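Local atomic coordinates of insecticidal crystal protein Cry35Ab1 (Bacillus thuringiensis, PDB entry 4JP0), a protein that forms one component of a binary insecticidal toxin that, together with Cry34Ab1, acts on western corn rootworm larvae, probably at the midgut epithelium. Residues A[42-47]-A[62-67]; A[85-90]-A[103-108]; A[227-232]-A[297-302]; A[313-318]-A[332-337]. All coordinates share one frame; numbering follows the deposited sequence. Where two conformers were deposited one is given.

Interaction 1: A[42-47]-A[62-67]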
loop_
_atom_site.group_PDB
_atom_site.type_symbol
_atom_site.label_atom_id
_atom_site.label_comp_id
_atom_site.label_asym_id
_atom_site.label_seq_id
_atom_site.Cartn_x
_atom_site.Cartn_y
_atom_site.Cartn_z
ATOM N N ASP A 42 14.644 -31.427 13.994
ATOM C CA ASP A 42 14.038 -31.619 12.658
ATOM C C ASP A 42 12.703 -30.879 12.513
ATOM O O ASP A 42 11.990 -31.009 11.498
ATOM C CB ASP A 42 13.789 -33.100 12.405
ATOM C CG ASP A 42 15.074 -33.914 12.380
ATOM O OD1 ASP A 42 16.083 -33.460 11.818
ATOM O OD2 ASP A 42 15.148 -35.038 12.883
ATOM N N TYR A 43 12.351 -30.110 13.529
ATOM C CA TYR A 43 11.100 -29.350 13.466
ATOM C C TYR A 43 11.357 -27.862 13.587
ATOM O O TYR A 43 12.373 -27.446 14.140
ATOM C CB TYR A 43 10.200 -29.720 14.633
ATOM C CG TYR A 43 9.673 -31.127 14.554
ATOM C CD1 TYR A 43 10.480 -32.205 14.901
ATOM C CD2 TYR A 43 8.384 -31.382 14.077
ATOM C CE1 TYR A 43 10.009 -33.515 14.822
ATOM C CE2 TYR A 43 7.894 -32.718 13.992
ATOM C CZ TYR A 43 8.720 -33.764 14.376
ATOM O OH TYR A 43 8.275 -35.073 14.303
ATOM N N ASN A 44 10.397 -27.074 13.123
ATOM C CA ASN A 44 10.396 -25.650 13.368
ATOM C C ASN A 44 9.381 -25.323 14.459
ATOM O O ASN A 44 8.233 -25.746 14.346
ATOM C CB ASN A 44 9.952 -24.877 12.124
ATOM C CG ASN A 44 9.745 -23.408 12.425
ATOM O OD1 ASN A 44 10.637 -22.770 12.946
ATOM N ND2 ASN A 44 8.521 -22.883 12.179
ATOM N N LEU A 45 9.789 -24.566 15.478
ATOM C CA LEU A 45 8.861 -24.092 16.516
ATOM C C LEU A 45 8.662 -22.579 16.485
ATOM O O LEU A 45 8.030 -22.033 17.396
ATOM C CB LEU A 45 9.405 -24.429 17.919
ATOM C CG LEU A 45 9.904 -25.844 18.192
ATOM C CD1 LEU A 45 10.320 -26.049 19.656
ATOM C CD2 LEU A 45 8.841 -26.814 17.807
ATOM N N LYS A 46 9.164 -21.909 15.442
ATOM C CA LYS A 46 9.220 -20.442 15.427
ATOM C C LYS A 46 8.160 -19.894 14.515
ATOM O O LYS A 46 8.109 -20.285 13.360
ATOM C CB LYS A 46 10.586 -19.946 14.946
ATOM C CG LYS A 46 11.725 -20.217 15.948
ATOM C CD LYS A 46 13.053 -19.659 15.449
ATOM C CE LYS A 46 14.204 -20.084 16.365
ATOM N NZ LYS A 46 15.479 -19.368 16.033
ATOM N N TRP A 47 7.377 -18.954 15.048
ATOM C CA TRP A 47 6.238 -18.395 14.339
ATOM C C TRP A 47 6.310 -16.861 14.333
ATOM O O TRP A 47 6.747 -16.249 15.323
ATOM C CB TRP A 47 4.912 -18.870 14.985
ATOM C CG TRP A 47 4.898 -20.311 15.103
ATOM C CD1 TRP A 47 5.030 -21.051 16.250
ATOM C CD2 TRP A 47 4.805 -21.237 14.028
ATOM N NE1 TRP A 47 5.014 -22.389 15.937
ATOM C CE2 TRP A 47 4.912 -22.528 14.576
ATOM C CE3 TRP A 47 4.682 -21.104 12.626
ATOM C CZ2 TRP A 47 4.887 -23.696 13.777
ATOM C CZ3 TRP A 47 4.642 -22.267 11.830
ATOM C CH2 TRP A 47 4.729 -23.538 12.424
ATOM N N TYR A 62 8.348 -19.257 10.584
ATOM C CA TYR A 62 9.452 -18.303 10.493
ATOM C C TYR A 62 10.683 -18.893 9.848
ATOM O O TYR A 62 11.404 -19.647 10.473
ATOM C CB TYR A 62 9.776 -17.718 11.876
ATOM C CG TYR A 62 10.872 -16.668 11.851
ATOM C CD1 TYR A 62 10.626 -15.400 11.353
ATOM C CD2 TYR A 62 12.152 -16.961 12.304
ATOM C CE1 TYR A 62 11.631 -14.431 11.333
ATOM C CE2 TYR A 62 13.145 -16.020 12.293
ATOM C CZ TYR A 62 12.900 -14.765 11.791
ATOM O OH TYR A 62 13.889 -13.805 11.813
ATOM N N ALA A 63 10.896 -18.573 8.569
ATOM C CA ALA A 63 12.061 -19.043 7.821
ATOM C C ALA A 63 12.121 -20.567 7.812
ATOM O O ALA A 63 13.214 -21.177 7.863
ATOM C CB ALA A 63 13.340 -18.491 8.407
ATOM N N ALA A 64 10.939 -21.176 7.796
ATOM C CA ALA A 64 10.833 -22.608 7.596
ATOM C C ALA A 64 9.634 -22.853 6.683
ATOM O O ALA A 64 8.750 -21.998 6.597
ATOM C CB ALA A 64 10.638 -23.315 8.894
ATOM N N ASN A 65 9.594 -24.009 6.036
ATOM C CA ASN A 65 8.491 -24.346 5.112
ATOM C C ASN A 65 8.201 -23.239 4.115
ATOM O O ASN A 65 7.054 -23.000 3.778
ATOM C CB ASN A 65 7.203 -24.673 5.906
ATOM C CG ASN A 65 7.473 -25.537 7.129
ATOM O OD1 ASN A 65 7.443 -25.053 8.267
ATOM N ND2 ASN A 65 7.712 -26.828 6.897
ATOM N N ASN A 66 9.251 -22.584 3.625
ATOM C CA ASN A 66 9.087 -21.502 2.647
ATOM C C ASN A 66 8.182 -20.369 3.136
ATOM O O ASN A 66 7.526 -19.666 2.327
ATOM C CB ASN A 66 8.618 -22.070 1.273
ATOM C CG ASN A 66 9.004 -21.184 0.107
ATOM O OD1 ASN A 66 10.077 -20.569 0.094
ATOM N ND2 ASN A 66 8.113 -21.086 -0.873
ATOM N N CYS A 67 8.162 -20.165 4.457
ATOM C CA CYS A 67 7.368 -19.107 5.055
ATOM C C CYS A 67 5.896 -19.256 4.681
ATOM O O CYS A 67 5.223 -18.276 4.448
ATOM C CB CYS A 67 7.893 -17.713 4.667
ATOM S SG CYS A 67 9.522 -17.411 5.383
#
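The backbones of 42-47 and 62-67 meet through one hydrogen bond, from Tyr62 N to Lys46 O (3.0 Å). It lies in the ricin B-type beta-trefoil region, where strand 43-52 pairs with strand 56-61, and Tyr62 opens the loop that follows that pair. Lys46 O takes a second bond, from Asn44 ND2 (2.9 Å). Two donors thus grip this oxygen, from opposite faces of its carbonyl plane. Asn44 also bonds at its other end: Lys46 N donates to Asn44 OD1, which makes an Asx turn. That donor stands well above the amide carbonyl plane, with a C=O...N angle of 98°. Both ends of the Asn44 amide are thus used, which fixes its rotation. CG of Asn44 lies opposite the backbone N (chi1 171°), and this carries the amide across to the loop. There Ala64 CB packs against Asn44 CG at 3.6 Å. Lys46 and Tyr62 touch through their first carbons, CB to CB at 3.9 Å, before the extended lysine chain leads off. Behind the contact, Trp47 points its CB away from the loop and bonds through NE1 to Ala19 O. Farther along the loop, Asn65 is tied to Thr21 and Ser61. The amide nitrogen ND2 of Asn44 lies 3.8 Å above the plane of the Trp47 ring, offset toward its rim.

Interaction 2: A[85-90]-A[103-108]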
loop_
_atom_site.group_PDB
_atom_site.type_symbol
_atom_site.label_atom_id
_atom_site.label_comp_id
_atom_site.label_asym_id
_atom_site.label_seq_id
_atom_site.Cartn_x
_atom_site.Cartn_y
_atom_site.Cartn_z
ATOM N N THR A 85 -6.879 -13.919 -0.159
ATOM C CA THR A 85 -8.290 -14.114 -0.368
ATOM C C THR A 85 -8.791 -15.379 0.298
ATOM O O THR A 85 -9.944 -15.760 0.097
ATOM C CB THR A 85 -8.626 -14.096 -1.878
ATOM O OG1 THR A 85 -7.719 -14.945 -2.600
ATOM C CG2 THR A 85 -8.342 -12.707 -2.453
ATOM N N ASN A 86 -7.938 -16.020 1.097
ATOM C CA ASN A 86 -8.313 -17.251 1.781
ATOM C C ASN A 86 -8.591 -17.042 3.270
ATOM O O ASN A 86 -7.652 -16.932 4.075
ATOM C CB ASN A 86 -7.219 -18.307 1.638
ATOM C CG ASN A 86 -7.740 -19.691 1.890
ATOM O OD1 ASN A 86 -8.853 -19.846 2.387
ATOM N ND2 ASN A 86 -6.970 -20.711 1.503
ATOM N N SER A 87 -9.877 -17.035 3.627
ATOM C CA SER A 87 -10.305 -16.724 4.998
ATOM C C SER A 87 -9.779 -17.710 6.040
ATOM O O SER A 87 -9.581 -17.350 7.207
ATOM C CB SER A 87 -11.832 -16.619 5.088
ATOM O OG SER A 87 -12.447 -17.889 5.267
ATOM N N ILE A 88 -9.516 -18.937 5.600
ATOM C CA ILE A 88 -9.060 -19.979 6.517
ATOM C C ILE A 88 -7.645 -19.801 6.965
ATOM O O ILE A 88 -7.101 -20.712 7.583
ATOM C CB ILE A 88 -9.116 -21.336 5.838
ATOM C CG1 ILE A 88 -8.112 -21.343 4.662
ATOM C CG2 ILE A 88 -10.545 -21.687 5.425
ATOM C CD1 ILE A 88 -7.686 -22.772 4.162
ATOM N N GLN A 89 -6.993 -18.704 6.589
ATOM C CA GLN A 89 -5.660 -18.464 7.115
ATOM C C GLN A 89 -5.671 -17.313 8.120
ATOM O O GLN A 89 -4.628 -16.910 8.602
ATOM C CB GLN A 89 -4.695 -18.166 5.983
ATOM C CG GLN A 89 -4.514 -19.368 5.047
ATOM C CD GLN A 89 -3.688 -19.030 3.835
ATOM O OE1 GLN A 89 -3.434 -17.865 3.565
ATOM N NE2 GLN A 89 -3.281 -20.037 3.097
ATOM N N LYS A 90 -6.851 -16.764 8.410
ATOM C CA LYS A 90 -6.930 -15.617 9.353
ATOM C C LYS A 90 -7.214 -16.037 10.800
ATOM O O LYS A 90 -8.054 -16.908 11.057
ATOM C CB LYS A 90 -8.004 -14.611 8.898
ATOM C CG LYS A 90 -7.774 -14.043 7.480
ATOM C CD LYS A 90 -8.741 -12.870 7.211
ATOM C CE LYS A 90 -10.128 -13.396 6.966
ATOM N NZ LYS A 90 -11.185 -12.315 6.634
ATOM N N GLN A 103 -8.229 -18.335 17.808
ATOM C CA GLN A 103 -9.473 -18.654 17.121
ATOM C C GLN A 103 -9.362 -18.459 15.602
ATOM O O GLN A 103 -8.895 -17.417 15.112
ATOM C CB GLN A 103 -10.557 -17.751 17.671
ATOM C CG GLN A 103 -11.951 -17.930 17.011
ATOM C CD GLN A 103 -13.000 -17.096 17.708
ATOM O OE1 GLN A 103 -13.216 -17.237 18.910
ATOM N NE2 GLN A 103 -13.651 -16.211 16.955
ATOM N N SER A 104 -9.796 -19.471 14.868
ATOM C CA SER A 104 -9.837 -19.382 13.410
ATOM C C SER A 104 -10.963 -18.435 12.942
ATOM O O SER A 104 -11.946 -18.181 13.660
ATOM C CB SER A 104 -10.066 -20.785 12.813
ATOM O OG SER A 104 -10.390 -20.700 11.420
ATOM N N ASP A 105 -10.802 -17.908 11.739
ATOM C CA ASP A 105 -11.863 -17.158 11.086
ATOM C C ASP A 105 -13.179 -17.931 11.057
ATOM O O ASP A 105 -14.250 -17.323 11.050
ATOM C CB ASP A 105 -11.504 -16.863 9.625
ATOM C CG ASP A 105 -12.475 -15.902 9.005
ATOM O OD1 ASP A 105 -13.326 -16.310 8.167
ATOM O OD2 ASP A 105 -12.492 -14.711 9.376
ATOM N N ASN A 106 -13.113 -19.256 11.047
ATOM C CA ASN A 106 -14.320 -20.061 11.033
ATOM C C ASN A 106 -15.013 -20.172 12.404
ATOM O O ASN A 106 -16.028 -20.852 12.540
ATOM C CB ASN A 106 -14.062 -21.439 10.413
ATOM C CG ASN A 106 -13.322 -22.369 11.322
ATOM O OD1 ASN A 106 -13.019 -22.043 12.476
ATOM N ND2 ASN A 106 -13.013 -23.553 10.809
ATOM N N GLY A 107 -14.442 -19.512 13.407
ATOM C CA GLY A 107 -15.024 -19.473 14.725
ATOM C C GLY A 107 -14.571 -20.552 15.708
ATOM O O GLY A 107 -14.836 -20.442 16.930
ATOM N N LYS A 108 -13.938 -21.604 15.205
ATOM C CA LYS A 108 -13.423 -22.664 16.090
ATOM C C LYS A 108 -12.094 -22.233 16.693
ATOM O O LYS A 108 -11.475 -21.291 16.198
ATOM C CB LYS A 108 -13.256 -23.980 15.328
ATOM C CG LYS A 108 -14.607 -24.444 14.730
ATOM C CD LYS A 108 -14.570 -25.847 14.123
ATOM C CE LYS A 108 -15.612 -26.004 13.013
ATOM N NZ LYS A 108 -15.713 -27.412 12.527
HETATM O O HOH W 1 -8.111 -19.559 10.399
#
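Asp105 reaches across from its turn to both Ser87 and Lys90. The contact lies in the ricin B-type beta-trefoil region and joins the 3-10 turn 87-89 to a type I beta turn, Ser104 to Gly107, at the end of strand 99-104. CG of Asp105 is anti to its own N (chi1 -171°), and the carboxylate is placed between the two partners. Its OD1 faces Ser87 OG in a weak hydrogen bond of 3.4 Å. Its OD2 faces the lysine: Lys90 CE is 3.6 Å away, and NZ forms a long salt bridge of 3.9 Å. The two side chains run side by side in the same direction, and a bend at chi3 of Lys90 (-75°) turns the chain end. At that length the charge pairing is loose. Gln56 NE2 gives OD2 a weak hydrogen bond as well. The backbone bond is the firmer link: Asp105 N donates to Lys90 O at 3.0 Å, though with a bent N-H...O angle of 137°. Within the turn, Ser104 OG accepts from Asn106 N and forms an ST turn. Asn106 OD1 accepts from Lys108 N and forms an Asx turn. Both bonds lie within the 104-108 turn. One water links the two turns. The water donates to Lys90 O at 2.7 Å and weakly to Ile88 O, and it lies 2.7 Å from Ser104 OG.

Interaction 3: A[227-232]-A[297-302]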
loop_
_atom_site.group_PDB
_atom_site.type_symbol
_atom_site.label_atom_id
_atom_site.label_comp_id
_atom_site.label_asym_id
_atom_site.label_seq_id
_atom_site.Cartn_x
_atom_site.Cartn_y
_atom_site.Cartn_z
ATOM N N LYS A 227 -7.780 27.638 -29.158
ATOM C CA LYS A 227 -6.939 26.629 -29.778
ATOM C C LYS A 227 -7.234 25.324 -29.097
ATOM O O LYS A 227 -7.280 25.260 -27.879
ATOM C CB LYS A 227 -5.467 26.996 -29.618
ATOM C CG LYS A 227 -4.622 26.697 -30.839
ATOM C CD LYS A 227 -3.155 26.976 -30.573
ATOM C CE LYS A 227 -2.378 27.156 -31.871
ATOM N NZ LYS A 227 -0.924 27.368 -31.597
ATOM N N SER A 228 -7.499 24.303 -29.901
ATOM C CA SER A 228 -7.795 22.988 -29.389
ATOM C C SER A 228 -6.480 22.247 -29.216
ATOM O O SER A 228 -5.530 22.458 -29.972
ATOM C CB SER A 228 -8.733 22.241 -30.354
ATOM O OG SER A 228 -9.259 21.081 -29.719
ATOM N N TYR A 229 -6.410 21.401 -28.195
ATOM C CA TYR A 229 -5.203 20.631 -27.978
ATOM C C TYR A 229 -5.488 19.376 -27.166
ATOM O O TYR A 229 -6.602 19.161 -26.670
ATOM C CB TYR A 229 -4.128 21.487 -27.293
ATOM C CG TYR A 229 -4.403 21.818 -25.841
ATOM C CD1 TYR A 229 -3.795 21.089 -24.806
ATOM C CD2 TYR A 229 -5.249 22.863 -25.491
ATOM C CE1 TYR A 229 -4.040 21.391 -23.482
ATOM C CE2 TYR A 229 -5.502 23.168 -24.146
ATOM C CZ TYR A 229 -4.895 22.428 -23.151
ATOM O OH TYR A 229 -5.118 22.736 -21.816
ATOM N N THR A 230 -4.473 18.542 -27.042
ATOM C CA THR A 230 -4.619 17.331 -26.272
ATOM C C THR A 230 -3.396 17.150 -25.379
ATOM O O THR A 230 -2.265 17.442 -25.773
ATOM C CB THR A 230 -4.781 16.138 -27.234
ATOM O OG1 THR A 230 -5.008 14.942 -26.493
ATOM C CG2 THR A 230 -3.485 15.858 -27.970
ATOM N N TYR A 231 -3.633 16.723 -24.153
ATOM C CA TYR A 231 -2.524 16.421 -23.260
ATOM C C TYR A 231 -2.706 14.985 -22.841
ATOM O O TYR A 231 -3.796 14.438 -22.976
ATOM C CB TYR A 231 -2.456 17.352 -22.042
ATOM C CG TYR A 231 -3.621 17.248 -21.100
ATOM C CD1 TYR A 231 -3.618 16.318 -20.064
ATOM C CD2 TYR A 231 -4.723 18.083 -21.225
ATOM C CE1 TYR A 231 -4.667 16.222 -19.204
ATOM C CE2 TYR A 231 -5.788 17.993 -20.346
ATOM C CZ TYR A 231 -5.747 17.058 -19.338
ATOM O OH TYR A 231 -6.779 16.922 -18.446
ATOM N N GLU A 232 -1.632 14.380 -22.360
ATOM C CA GLU A 232 -1.636 12.998 -21.923
ATOM C C GLU A 232 -1.721 12.864 -20.408
ATOM O O GLU A 232 -1.221 13.701 -19.675
ATOM C CB GLU A 232 -0.338 12.352 -22.376
ATOM C CG GLU A 232 -0.174 12.328 -23.889
ATOM C CD GLU A 232 1.213 11.869 -24.295
ATOM O OE1 GLU A 232 1.917 11.261 -23.431
ATOM O OE2 GLU A 232 1.595 12.112 -25.464
ATOM N N SER A 297 -8.908 19.271 -24.920
ATOM C CA SER A 297 -9.196 20.468 -24.167
ATOM C C SER A 297 -9.085 21.682 -25.050
ATOM O O SER A 297 -8.754 21.580 -26.235
ATOM C CB SER A 297 -8.291 20.608 -22.945
ATOM O OG SER A 297 -8.932 21.410 -21.969
ATOM N N GLU A 298 -9.380 22.835 -24.479
ATOM C CA GLU A 298 -9.377 24.042 -25.277
ATOM C C GLU A 298 -8.839 25.180 -24.436
ATOM O O GLU A 298 -9.041 25.185 -23.221
ATOM C CB GLU A 298 -10.812 24.360 -25.716
ATOM C CG GLU A 298 -10.931 24.735 -27.176
ATOM C CD GLU A 298 -12.271 25.369 -27.532
ATOM O OE1 GLU A 298 -12.993 25.838 -26.619
ATOM O OE2 GLU A 298 -12.588 25.410 -28.738
ATOM N N ILE A 299 -8.121 26.104 -25.080
ATOM C CA ILE A 299 -7.677 27.339 -24.442
ATOM C C ILE A 299 -8.256 28.483 -25.233
ATOM O O ILE A 299 -8.158 28.515 -26.464
ATOM C CB ILE A 299 -6.150 27.549 -24.464
ATOM C CG1 ILE A 299 -5.391 26.382 -23.868
ATOM C CG2 ILE A 299 -5.805 28.855 -23.737
ATOM C CD1 ILE A 299 -5.815 25.995 -22.457
ATOM N N ASP A 300 -8.836 29.435 -24.529
ATOM C CA ASP A 300 -9.415 30.605 -25.168
ATOM C C ASP A 300 -8.551 31.810 -24.805
ATOM O O ASP A 300 -8.151 31.934 -23.659
ATOM C CB ASP A 300 -10.828 30.801 -24.615
ATOM C CG ASP A 300 -11.739 31.557 -25.555
ATOM O OD1 ASP A 300 -11.276 32.495 -26.250
ATOM O OD2 ASP A 300 -12.957 31.280 -25.655
ATOM N N ASN A 301 -8.206 32.635 -25.799
ATOM C CA ASN A 301 -7.504 33.905 -25.588
ATOM C C ASN A 301 -8.264 35.058 -26.243
ATOM O O ASN A 301 -8.002 35.432 -27.402
ATOM C CB ASN A 301 -6.088 33.896 -26.138
ATOM C CG ASN A 301 -5.464 35.274 -26.091
ATOM O OD1 ASN A 301 -5.763 36.053 -25.197
ATOM N ND2 ASN A 301 -4.615 35.590 -27.051
ATOM N N PRO A 302 -9.170 35.651 -25.479
ATOM C CA PRO A 302 -10.046 36.704 -25.988
ATOM C C PRO A 302 -9.423 38.071 -25.912
ATOM O O PRO A 302 -10.160 39.048 -25.858
ATOM C CB PRO A 302 -11.235 36.672 -25.016
ATOM C CG PRO A 302 -10.810 35.863 -23.844
ATOM C CD PRO A 302 -9.398 35.376 -24.052
HETATM O O HOH W 2 -7.395 23.484 -21.130
#
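Tyr229 carries this contact, with its ring lying across Ser297 and Ile299 of the partner strand. Ser297 CB sits over one ring face in a CH-pi contact, 4.2 Å from the ring centroid. Ile299 CG1 comes up to Tyr229 CE2 at 3.2 Å, which is tight, and the two side chains cross at a slant. The ring gets there because CG of Tyr229 stands between its backbone N and carbonyl carbon (chi1 71°). A water joins the polar ends: it is 2.5 Å from Tyr229 OH and 2.7 Å from Ser297 OG, and it donates to Glu298 O. Beneath the side chains the antiparallel strands are joined by four backbone bonds. Lys227 with Ile299 and Tyr229 with Ser297 are the hydrogen-bonded pairs. Between them Ser228 and Glu298 form a non-hydrogen-bonded pair on the other face. Further out, Tyr229 OH bonds to Tyr341, whose ring also stacks on Tyr231. Lys227 NZ bonds to Ala220 O. The two-strand sheet 225-234 and 292-301, in the P42 toxin region, thus lays its Tyr229 and Ile299 face against strands 202-221, 307-323 and 327-346.

Interaction 4: A[313-318]-A[332-337]; sequences LTITSL and QIQTSD
Ile315 overlaps Ser336 and Gln334 on the neighbouring strand. Its CD1 meets Ser336 CB at 3.6 Å, and its CG2 meets Gln334 CB at 4.0 Å. Both branches are used because CG1 lies opposite the carbonyl carbon (chi1 -54°) and CG2 opposite the backbone N. The strands belong to the long antiparallel beta hairpin 307-323 and 327-346, part of the four-strand sheet in the P42 toxin region. On the same face, Gln334 bends at chi2 (82°) and turns its amide back toward Ser317. NE2 donates to Ser317 OG at 2.8 Å in an almost straight bond, with the oxygen in the amide plane. Gln334 NE2 also donates to Gln332 OE1 (3.0 Å), from well above that carbonyl plane. Ser317 OG has a second partner in Glu319. The opposite face pairs Thr316 with Thr335 and Leu318 with Ile333, where Leu318 CB touches Ile333 CG2 at 4.0 Å. Thr316 OG1 bonds to Gln209 of the next strand. Both pairs are hydrogen-bonded, with two backbone bonds each; Thr316 N to Thr335 O is 2.8 Å. Between them lies the non-hydrogen-bonded pair Ser317-Gln334, where Gln334 CA makes a CA-H...O contact with Thr316 O at 3.3 Å. At the far end, Leu313 CD1 lies by Ser336 OG, which bonds to Gly234 N. Most residues here are buried, and the Thr316, Ser317 and Ser336 hydroxyls and Gln334 NE2 have partners. One side-chain bond, Gln334 NE2 to Ser317 OG, thus adds to the backbone ladder and apolar contacts; the other polar groups are met within their own strand or by neighbours.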
loop_
_atom_site.group_PDB
_atom_site.type_symbol
_atom_site.label_atom_id
_atom_site.label_comp_id
_atom_site.label_asym_id
_atom_site.label_seq_id
_atom_site.Cartn_x
_atom_site.Cartn_y
_atom_site.Cartn_z
ATOM N N LEU A 313 -0.307 18.324 -13.881
ATOM C CA LEU A 313 -1.037 17.212 -13.268
ATOM C C LEU A 313 -0.351 16.828 -11.978
ATOM O O LEU A 313 0.874 16.946 -11.866
ATOM C CB LEU A 313 -0.992 16.002 -14.196
ATOM C CG LEU A 313 -1.811 16.181 -15.475
ATOM C CD1 LEU A 313 -1.368 15.204 -16.532
ATOM C CD2 LEU A 313 -3.299 15.972 -15.099
ATOM N N THR A 314 -1.141 16.340 -11.017
ATOM C CA THR A 314 -0.586 15.795 -9.794
ATOM C C THR A 314 -0.188 14.389 -10.131
ATOM O O THR A 314 -1.010 13.614 -10.634
ATOM C CB THR A 314 -1.622 15.770 -8.665
ATOM O OG1 THR A 314 -1.855 17.105 -8.225
ATOM C CG2 THR A 314 -1.039 15.074 -7.411
ATOM N N ILE A 315 1.083 14.086 -9.899
ATOM C CA ILE A 315 1.606 12.752 -10.090
ATOM C C ILE A 315 1.575 12.032 -8.763
ATOM O O ILE A 315 1.857 12.635 -7.736
ATOM C CB ILE A 315 3.058 12.789 -10.570
ATOM C CG1 ILE A 315 3.217 13.650 -11.831
ATOM C CG2 ILE A 315 3.526 11.340 -10.874
ATOM C CD1 ILE A 315 2.468 13.078 -13.062
ATOM N N THR A 316 1.214 10.747 -8.778
ATOM C CA THR A 316 1.327 9.931 -7.557
ATOM C C THR A 316 2.326 8.827 -7.831
ATOM O O THR A 316 2.205 8.096 -8.828
ATOM C CB THR A 316 -0.022 9.341 -7.190
ATOM O OG1 THR A 316 -0.897 10.407 -6.833
ATOM C CG2 THR A 316 0.062 8.498 -5.891
ATOM N N SER A 317 3.313 8.670 -6.953
ATOM C CA SER A 317 4.310 7.627 -7.129
ATOM C C SER A 317 4.237 6.647 -5.940
ATOM O O SER A 317 4.482 7.022 -4.813
ATOM C CB SER A 317 5.719 8.241 -7.181
ATOM O OG SER A 317 6.691 7.238 -7.444
ATOM N N LEU A 318 3.883 5.405 -6.224
ATOM C CA LEU A 318 3.829 4.356 -5.205
ATOM C C LEU A 318 5.144 3.596 -5.333
ATOM O O LEU A 318 5.496 3.150 -6.428
ATOM C CB LEU A 318 2.641 3.463 -5.506
ATOM C CG LEU A 318 1.345 4.054 -4.948
ATOM C CD1 LEU A 318 0.110 3.181 -5.267
ATOM C CD2 LEU A 318 1.496 4.201 -3.469
ATOM N N GLN A 332 8.153 0.483 -8.496
ATOM C CA GLN A 332 7.600 1.837 -8.497
ATOM C C GLN A 332 6.621 1.963 -9.628
ATOM O O GLN A 332 6.787 1.318 -10.656
ATOM C CB GLN A 332 8.681 2.876 -8.724
ATOM C CG GLN A 332 9.499 2.628 -9.988
ATOM C CD GLN A 332 10.365 3.822 -10.416
ATOM O OE1 GLN A 332 10.174 4.952 -9.955
ATOM N NE2 GLN A 332 11.317 3.560 -11.296
ATOM N N ILE A 333 5.624 2.817 -9.450
ATOM C CA ILE A 333 4.694 3.132 -10.528
ATOM C C ILE A 333 4.267 4.553 -10.309
ATOM O O ILE A 333 4.029 4.955 -9.161
ATOM C CB ILE A 333 3.473 2.169 -10.569
ATOM C CG1 ILE A 333 2.409 2.696 -11.541
ATOM C CG2 ILE A 333 2.872 2.041 -9.210
ATOM C CD1 ILE A 333 1.281 1.670 -11.878
ATOM N N GLN A 334 4.259 5.330 -11.393
ATOM C CA GLN A 334 3.765 6.689 -11.342
ATOM C C GLN A 334 2.490 6.799 -12.175
ATOM O O GLN A 334 2.378 6.187 -13.239
ATOM C CB GLN A 334 4.791 7.685 -11.871
ATOM C CG GLN A 334 5.953 7.893 -10.939
ATOM C CD GLN A 334 6.977 6.811 -11.110
ATOM O OE1 GLN A 334 7.313 6.450 -12.251
ATOM N NE2 GLN A 334 7.489 6.286 -9.994
ATOM N N THR A 335 1.516 7.531 -11.657
ATOM C CA THR A 335 0.258 7.754 -12.376
ATOM C C THR A 335 -0.098 9.227 -12.262
ATOM O O THR A 335 0.378 9.900 -11.346
ATOM C CB THR A 335 -0.888 6.902 -11.782
ATOM O OG1 THR A 335 -1.133 7.263 -10.423
ATOM C CG2 THR A 335 -0.507 5.399 -11.709
ATOM N N SER A 336 -0.919 9.731 -13.188
ATOM C CA SER A 336 -1.397 11.102 -13.089
ATOM C C SER A 336 -2.916 11.078 -13.181
ATOM O O SER A 336 -3.485 10.243 -13.865
ATOM C CB SER A 336 -0.791 11.990 -14.177
ATOM O OG SER A 336 -1.136 11.499 -15.459
ATOM N N ASP A 337 -3.547 12.013 -12.496
ATOM C CA ASP A 337 -4.988 12.081 -12.268
ATOM C C ASP A 337 -5.561 13.287 -13.009
ATOM O O ASP A 337 -5.332 14.445 -12.634
ATOM C CB ASP A 337 -5.175 12.247 -10.762
ATOM C CG ASP A 337 -6.621 12.337 -10.338
ATOM O OD1 ASP A 337 -7.509 12.461 -11.223
ATOM O OD2 ASP A 337 -6.943 12.320 -9.118
#

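How the interactions relate
Interactions 1 and 2 lie in the lectin-like region, and interactions 3 and 4 lie in the P42 toxin region. Interactions 1 and 4 are buried; interactions 2 and 3 are at the surface. The first two each join a strand or its end to a loop or turn, by a single direct backbone bond plus polar side chains, and their centres are 21 Å apart. The other two are antiparallel strand pairs with four backbone bonds each. Interaction 3 adds an aromatic contact, whereas interaction 4 adds an amide-hydroxyl bond. These two also touch, Glu232 O to Leu313 CD1 at 3.5 Å. Interactions 1 and 3 lie farthest apart, with centres 62 Å apart on opposite sides of the chain's centre.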